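Local coordinates for protein Two-component system response regulator (Bacteroides fragilis, PDB 2QR3) that probably acts as a phosphorylation-controlled transcription regulator of a two-component system, represented here by its N-terminal signal receiver domain, at residues V50-T58 against G67-K75. Sequence-based numbering, arbitrary orientation.
Sequences VVLLDMNFT and GLFWLHEIK
Gly67 brings the start of helix 67-77 up against the turn that follows strand 48-54, its CA only 4.1 Å from the CA of Met55. Its backbone N donates to Met55 O at 2.8 Å, approaching from above the carbonyl plane, and glycine suits the spot because, having no side chain, it lets the helix start lie directly against the backbone of the turn. Leu53 fills the neighbouring ground: its CD2 reaches 3.5 Å from Gly67 O and rests near Leu71 N, while both methyls touch Trp70 CB. With CG anti to the backbone N (chi1 177°), the leucine's branched end is carried onto the first helical turn, and Val9 of the adjacent strand also touches it.

This is the strand-to-helix connection of the CheY-like receiver fold, a central parallel strand followed by a helix running back against it (151° between the short axes). The turn from Asp54 to Phe57 is type I, and OD1 of Asp54, the predicted phosphorylation site, accepts the backbone N-H of Asn56, forming an Asx turn, while its OD2 takes the N-H of Asp11.

At the N-terminal part of the strand the contact is sparse but still buried: strand and helix have diverged, and Ile74, a long branched residue, extends CD1 to within 4.3 Å of Val51 CG1, while Val51 also touches Leu43 and Val9. The more open side belongs to Trp70 and Thr58. Phe57 directs its ring edge at one face of the indole in an edge-to-face pair, planes at 58°, with CD2 3.4 Å from Trp70 CD1; Phe69 covers the opposite face. A nearly straight bond from Trp70 NE1 to Thr58 OG1 lies in the indole plane and, with those two rings, helps fix the indole's rotation, the threonine supplying a hydroxyl for the N-H and a methyl over the centre of the Phe57 ring.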
ATOM      1  N   VAL A  50      -3.432   4.087  -5.761  1.00 16.94           N
ATOM      2  CA  VAL A  50      -3.057   2.797  -5.178  1.00 15.22           C
ATOM      3  C   VAL A  50      -2.637   3.089  -3.714  1.00 15.96           C
ATOM      4  O   VAL A  50      -2.241   4.230  -3.405  1.00 15.12           O
ATOM      5  CB  VAL A  50      -1.931   2.113  -6.022  1.00 15.11           C
ATOM      6  CG1 VAL A  50      -0.693   2.955  -6.061  1.00 15.30           C
ATOM      7  CG2 VAL A  50      -1.610   0.686  -5.499  1.00 16.60           C
ATOM      8  N   VAL A  51      -2.761   2.083  -2.836  1.00 14.81           N
ATOM      9  CA  VAL A  51      -2.296   2.182  -1.456  1.00 14.25           C
ATOM     10  C   VAL A  51      -1.308   1.043  -1.284  1.00 13.85           C
ATOM     11  O   VAL A  51      -1.611  -0.106  -1.662  1.00 15.45           O
ATOM     12  CB  VAL A  51      -3.449   1.986  -0.433  1.00 14.26           C
ATOM     13  CG1 VAL A  51      -2.914   2.060   1.029  1.00 14.48           C
ATOM     14  CG2 VAL A  51      -4.523   3.076  -0.607  1.00 15.17           C
ATOM     15  N   LEU A  52      -0.135   1.336  -0.726  1.00 13.16           N
ATOM     16  CA  LEU A  52       0.811   0.279  -0.309  1.00 14.08           C
ATOM     17  C   LEU A  52       0.644   0.128   1.202  1.00 13.97           C
ATOM     18  O   LEU A  52       0.917   1.085   1.962  1.00 13.92           O
ATOM     19  CB  LEU A  52       2.272   0.670  -0.645  1.00 14.15           C
ATOM     20  CG  LEU A  52       3.355  -0.366  -0.239  1.00 13.42           C
ATOM     21  CD1 LEU A  52       3.084  -1.731  -0.935  1.00 12.03           C
ATOM     22  CD2 LEU A  52       4.744   0.181  -0.630  1.00 15.69           C
ATOM     23  N   LEU A  53       0.174  -1.043   1.627  1.00 14.12           N
ATOM     24  CA  LEU A  53      -0.243  -1.285   3.016  1.00 15.18           C
ATOM     25  C   LEU A  53       0.614  -2.344   3.747  1.00 15.59           C
ATOM     26  O   LEU A  53       0.635  -3.538   3.382  1.00 15.37           O
ATOM     27  CB  LEU A  53      -1.724  -1.706   3.075  1.00 14.81           C
ATOM     28  CG  LEU A  53      -2.341  -2.077   4.438  1.00 14.26           C
ATOM     29  CD1 LEU A  53      -2.387  -0.858   5.379  1.00 16.80           C
ATOM     30  CD2 LEU A  53      -3.755  -2.657   4.189  1.00 16.35           C
ATOM     31  N   ASP A  54       1.254  -1.898   4.833  1.00 15.94           N
ATOM     32  CA  ASP A  54       2.032  -2.745   5.755  1.00 17.75           C
ATOM     33  C   ASP A  54       1.155  -3.883   6.295  1.00 17.59           C
ATOM     34  O   ASP A  54       0.097  -3.654   6.861  1.00 16.77           O
ATOM     35  CB  ASP A  54       2.521  -1.811   6.900  1.00 17.33           C
ATOM     36  CG  ASP A  54       3.323  -2.507   8.019  1.00 23.50           C
ATOM     37  OD1 ASP A  54       3.612  -3.728   7.998  1.00 22.64           O
ATOM     38  OD2 ASP A  54       3.673  -1.739   8.958  1.00 24.83           O
ATOM     39  N   MET A  55       1.633  -5.115   6.122  1.00 19.03           N
ATOM     40  CA  MET A  55       0.926  -6.320   6.538  1.00 22.38           C
ATOM     41  C   MET A  55       0.681  -6.258   8.049  1.00 24.08           C
ATOM     42  O   MET A  55      -0.283  -6.848   8.563  1.00 25.23           O
ATOM     43  CB  MET A  55       1.827  -7.505   6.185  1.00 21.60           C
ATOM     44  CG  MET A  55       1.252  -8.890   6.013  1.00 25.75           C
ATOM     45  SD  MET A  55       0.006  -9.191   4.705  1.00 23.31           S
ATOM     46  CE  MET A  55      -1.246  -9.151   5.982  1.00 18.98           C
ATOM     47  N   ASN A  56       1.554  -5.548   8.754  1.00 24.04           N
ATOM     48  CA  ASN A  56       1.510  -5.499  10.218  1.00 26.38           C
ATOM     49  C   ASN A  56       1.042  -4.154  10.739  1.00 26.46           C
ATOM     50  O   ASN A  56       1.246  -3.822  11.917  1.00 27.74           O
ATOM     51  CB  ASN A  56       2.896  -5.807  10.789  1.00 26.68           C
ATOM     52  CG  ASN A  56       3.425  -7.158  10.356  1.00 29.01           C
ATOM     53  OD1 ASN A  56       4.556  -7.256   9.859  1.00 34.99           O
ATOM     54  ND2 ASN A  56       2.629  -8.199  10.530  1.00 31.78           N
ATOM     55  N   PHE A  57       0.430  -3.360   9.870  1.00 26.17           N
ATOM     56  CA  PHE A  57      -0.022  -2.028  10.255  1.00 27.10           C
ATOM     57  C   PHE A  57      -0.795  -2.082  11.581  1.00 29.07           C
ATOM     58  O   PHE A  57      -1.758  -2.847  11.709  1.00 28.93           O
ATOM     59  CB  PHE A  57      -0.886  -1.397   9.143  1.00 26.65           C
ATOM     60  CG  PHE A  57      -1.306   0.015   9.435  1.00 26.09           C
ATOM     61  CD1 PHE A  57      -0.381   0.944   9.895  1.00 27.01           C
ATOM     62  CD2 PHE A  57      -2.614   0.409   9.259  1.00 25.91           C
ATOM     63  CE1 PHE A  57      -0.771   2.254  10.178  1.00 26.00           C
ATOM     64  CE2 PHE A  57      -3.014   1.714   9.536  1.00 27.67           C
ATOM     65  CZ  PHE A  57      -2.091   2.627   9.994  1.00 28.31           C
ATOM     66  N   THR A  58      -0.377  -1.257  12.545  1.00 30.74           N
ATOM     67  CA  THR A  58      -0.988  -1.183  13.910  1.00 32.19           C
ATOM     68  C   THR A  58      -0.819  -2.447  14.771  1.00 33.86           C
ATOM     69  O   THR A  58      -1.621  -2.687  15.680  1.00 34.33           O
ATOM     70  CB  THR A  58      -2.509  -0.756  13.922  1.00 32.16           C
ATOM     71  OG1 THR A  58      -3.327  -1.821  13.402  1.00 30.32           O
ATOM     72  CG2 THR A  58      -2.742   0.524  13.126  1.00 30.90           C
ATOM     73  N   GLY A  67      -2.856  -5.923   8.924  1.00 31.36           N
ATOM     74  CA  GLY A  67      -3.009  -5.621   7.504  1.00 29.12           C
ATOM     75  C   GLY A  67      -4.301  -6.105   6.892  1.00 27.78           C
ATOM     76  O   GLY A  67      -4.924  -5.375   6.110  1.00 27.99           O
ATOM     77  N   LEU A  68      -4.712  -7.334   7.225  1.00 26.50           N
ATOM     78  CA  LEU A  68      -5.924  -7.886   6.598  1.00 25.13           C
ATOM     79  C   LEU A  68      -7.170  -7.107   7.008  1.00 24.45           C
ATOM     80  O   LEU A  68      -8.048  -6.825   6.200  1.00 22.33           O
ATOM     81  CB  LEU A  68      -6.064  -9.375   6.901  1.00 25.18           C
ATOM     82  CG  LEU A  68      -4.934 -10.207   6.289  1.00 25.43           C
ATOM     83  CD1 LEU A  68      -4.990 -11.623   6.839  1.00 25.26           C
ATOM     84  CD2 LEU A  68      -5.071 -10.180   4.748  1.00 23.26           C
ATOM     85  N   PHE A  69      -7.225  -6.742   8.283  1.00 24.62           N
ATOM     86  CA  PHE A  69      -8.295  -5.877   8.772  1.00 24.97           C
ATOM     87  C   PHE A  69      -8.377  -4.562   7.995  1.00 24.52           C
ATOM     88  O   PHE A  69      -9.451  -4.160   7.517  1.00 23.64           O
ATOM     89  CB  PHE A  69      -8.084  -5.594  10.261  1.00 26.60           C
ATOM     90  CG  PHE A  69      -9.004  -4.545  10.787  1.00 29.24           C
ATOM     91  CD1 PHE A  69     -10.286  -4.880  11.217  1.00 32.22           C
ATOM     92  CD2 PHE A  69      -8.612  -3.220  10.807  1.00 30.24           C
ATOM     93  CE1 PHE A  69     -11.156  -3.899  11.688  1.00 33.14           C
ATOM     94  CE2 PHE A  69      -9.474  -2.229  11.258  1.00 32.76           C
ATOM     95  CZ  PHE A  69     -10.751  -2.577  11.701  1.00 31.05           C
ATOM     96  N   TRP A  70      -7.235  -3.893   7.844  1.00 24.33           N
ATOM     97  CA  TRP A  70      -7.194  -2.607   7.127  1.00 23.90           C
ATOM     98  C   TRP A  70      -7.483  -2.745   5.640  1.00 23.02           C
ATOM     99  O   TRP A  70      -8.114  -1.885   5.027  1.00 21.88           O
ATOM    100  CB  TRP A  70      -5.855  -1.893   7.402  1.00 25.90           C
ATOM    101  CG  TRP A  70      -5.793  -1.440   8.820  1.00 27.52           C
ATOM    102  CD1 TRP A  70      -5.013  -1.959   9.836  1.00 29.20           C
ATOM    103  CD2 TRP A  70      -6.596  -0.418   9.415  1.00 28.47           C
ATOM    104  NE1 TRP A  70      -5.261  -1.279  11.016  1.00 30.85           N
ATOM    105  CE2 TRP A  70      -6.234  -0.337  10.782  1.00 30.36           C
ATOM    106  CE3 TRP A  70      -7.562   0.460   8.919  1.00 29.15           C
ATOM    107  CZ2 TRP A  70      -6.825   0.579  11.659  1.00 30.78           C
ATOM    108  CZ3 TRP A  70      -8.148   1.366   9.788  1.00 30.15           C
ATOM    109  CH2 TRP A  70      -7.787   1.414  11.144  1.00 28.90           C
ATOM    110  N   LEU A  71      -7.037  -3.848   5.045  1.00 21.41           N
ATOM    111  CA  LEU A  71      -7.376  -4.106   3.641  1.00 20.58           C
ATOM    112  C   LEU A  71      -8.885  -4.131   3.506  1.00 20.96           C
ATOM    113  O   LEU A  71      -9.473  -3.548   2.584  1.00 20.14           O
ATOM    114  CB  LEU A  71      -6.788  -5.474   3.201  1.00 20.26           C
ATOM    115  CG  LEU A  71      -7.365  -6.150   1.954  1.00 21.57           C
ATOM    116  CD1 LEU A  71      -6.986  -5.375   0.673  1.00 20.76           C
ATOM    117  CD2 LEU A  71      -6.780  -7.579   1.911  1.00 20.32           C
ATOM    118  N   HIS A  72      -9.529  -4.809   4.444  1.00 20.50           N
ATOM    119  CA  HIS A  72     -10.956  -5.016   4.340  1.00 22.24           C
ATOM    120  C   HIS A  72     -11.699  -3.695   4.485  1.00 21.62           C
ATOM    121  O   HIS A  72     -12.668  -3.432   3.785  1.00 21.55           O
ATOM    122  CB  HIS A  72     -11.403  -6.010   5.404  1.00 22.98           C
ATOM    123  CG  HIS A  72     -12.793  -6.504   5.195  1.00 29.43           C
ATOM    124  ND1 HIS A  72     -13.114  -7.398   4.195  1.00 34.69           N
ATOM    125  CD2 HIS A  72     -13.946  -6.232   5.849  1.00 32.80           C
ATOM    126  CE1 HIS A  72     -14.413  -7.654   4.244  1.00 37.67           C
ATOM    127  NE2 HIS A  72     -14.942  -6.952   5.233  1.00 36.23           N
ATOM    128  N   GLU A  73     -11.233  -2.877   5.414  1.00 22.48           N
ATOM    129  CA  GLU A  73     -11.932  -1.627   5.719  1.00 23.39           C
ATOM    130  C   GLU A  73     -11.767  -0.649   4.582  1.00 23.29           C
ATOM    131  O   GLU A  73     -12.709   0.023   4.192  1.00 25.03           O
ATOM    132  CB  GLU A  73     -11.439  -1.049   7.043  1.00 23.17           C
ATOM    133  CG  GLU A  73     -11.857  -1.906   8.242  1.00 26.16           C
ATOM    134  CD  GLU A  73     -13.381  -2.140   8.295  1.00 29.05           C
ATOM    135  OE1 GLU A  73     -14.148  -1.196   7.984  1.00 30.20           O
ATOM    136  OE2 GLU A  73     -13.776  -3.279   8.609  1.00 28.02           O
ATOM    137  N   ILE A  74     -10.568  -0.595   4.006  1.00 23.62           N
ATOM    138  CA  ILE A  74     -10.371   0.231   2.829  1.00 23.74           C
ATOM    139  C   ILE A  74     -11.267  -0.233   1.687  1.00 24.91           C
ATOM    140  O   ILE A  74     -11.933   0.578   1.053  1.00 25.90           O
ATOM    141  CB  ILE A  74      -8.887   0.211   2.373  1.00 23.96           C
ATOM    142  CG1 ILE A  74      -7.983   0.888   3.422  1.00 22.48           C
ATOM    143  CG2 ILE A  74      -8.762   0.778   0.979  1.00 24.30           C
ATOM    144  CD1 ILE A  74      -6.442   0.689   3.165  1.00 24.11           C
ATOM    145  N   LYS A  75     -11.318  -1.540   1.417  1.00 25.65           N
ATOM    146  CA  LYS A  75     -12.131  -2.032   0.287  1.00 26.34           C
ATOM    147  C   LYS A  75     -13.629  -1.835   0.536  1.00 26.98           C
ATOM    148  O   LYS A  75     -14.413  -1.693  -0.396  1.00 27.31           O
ATOM    149  CB  LYS A  75     -11.836  -3.504  -0.033  1.00 27.11           C
ATOM    150  CG  LYS A  75     -10.362  -3.825  -0.357  1.00 28.63           C
ATOM    151  CD  LYS A  75      -9.779  -3.021  -1.529  1.00 31.27           C
ATOM    152  CE  LYS A  75     -10.304  -3.531  -2.856  1.00 34.12           C
ATOM    153  NZ  LYS A  75      -9.621  -2.912  -4.018  1.00 33.85           N
TER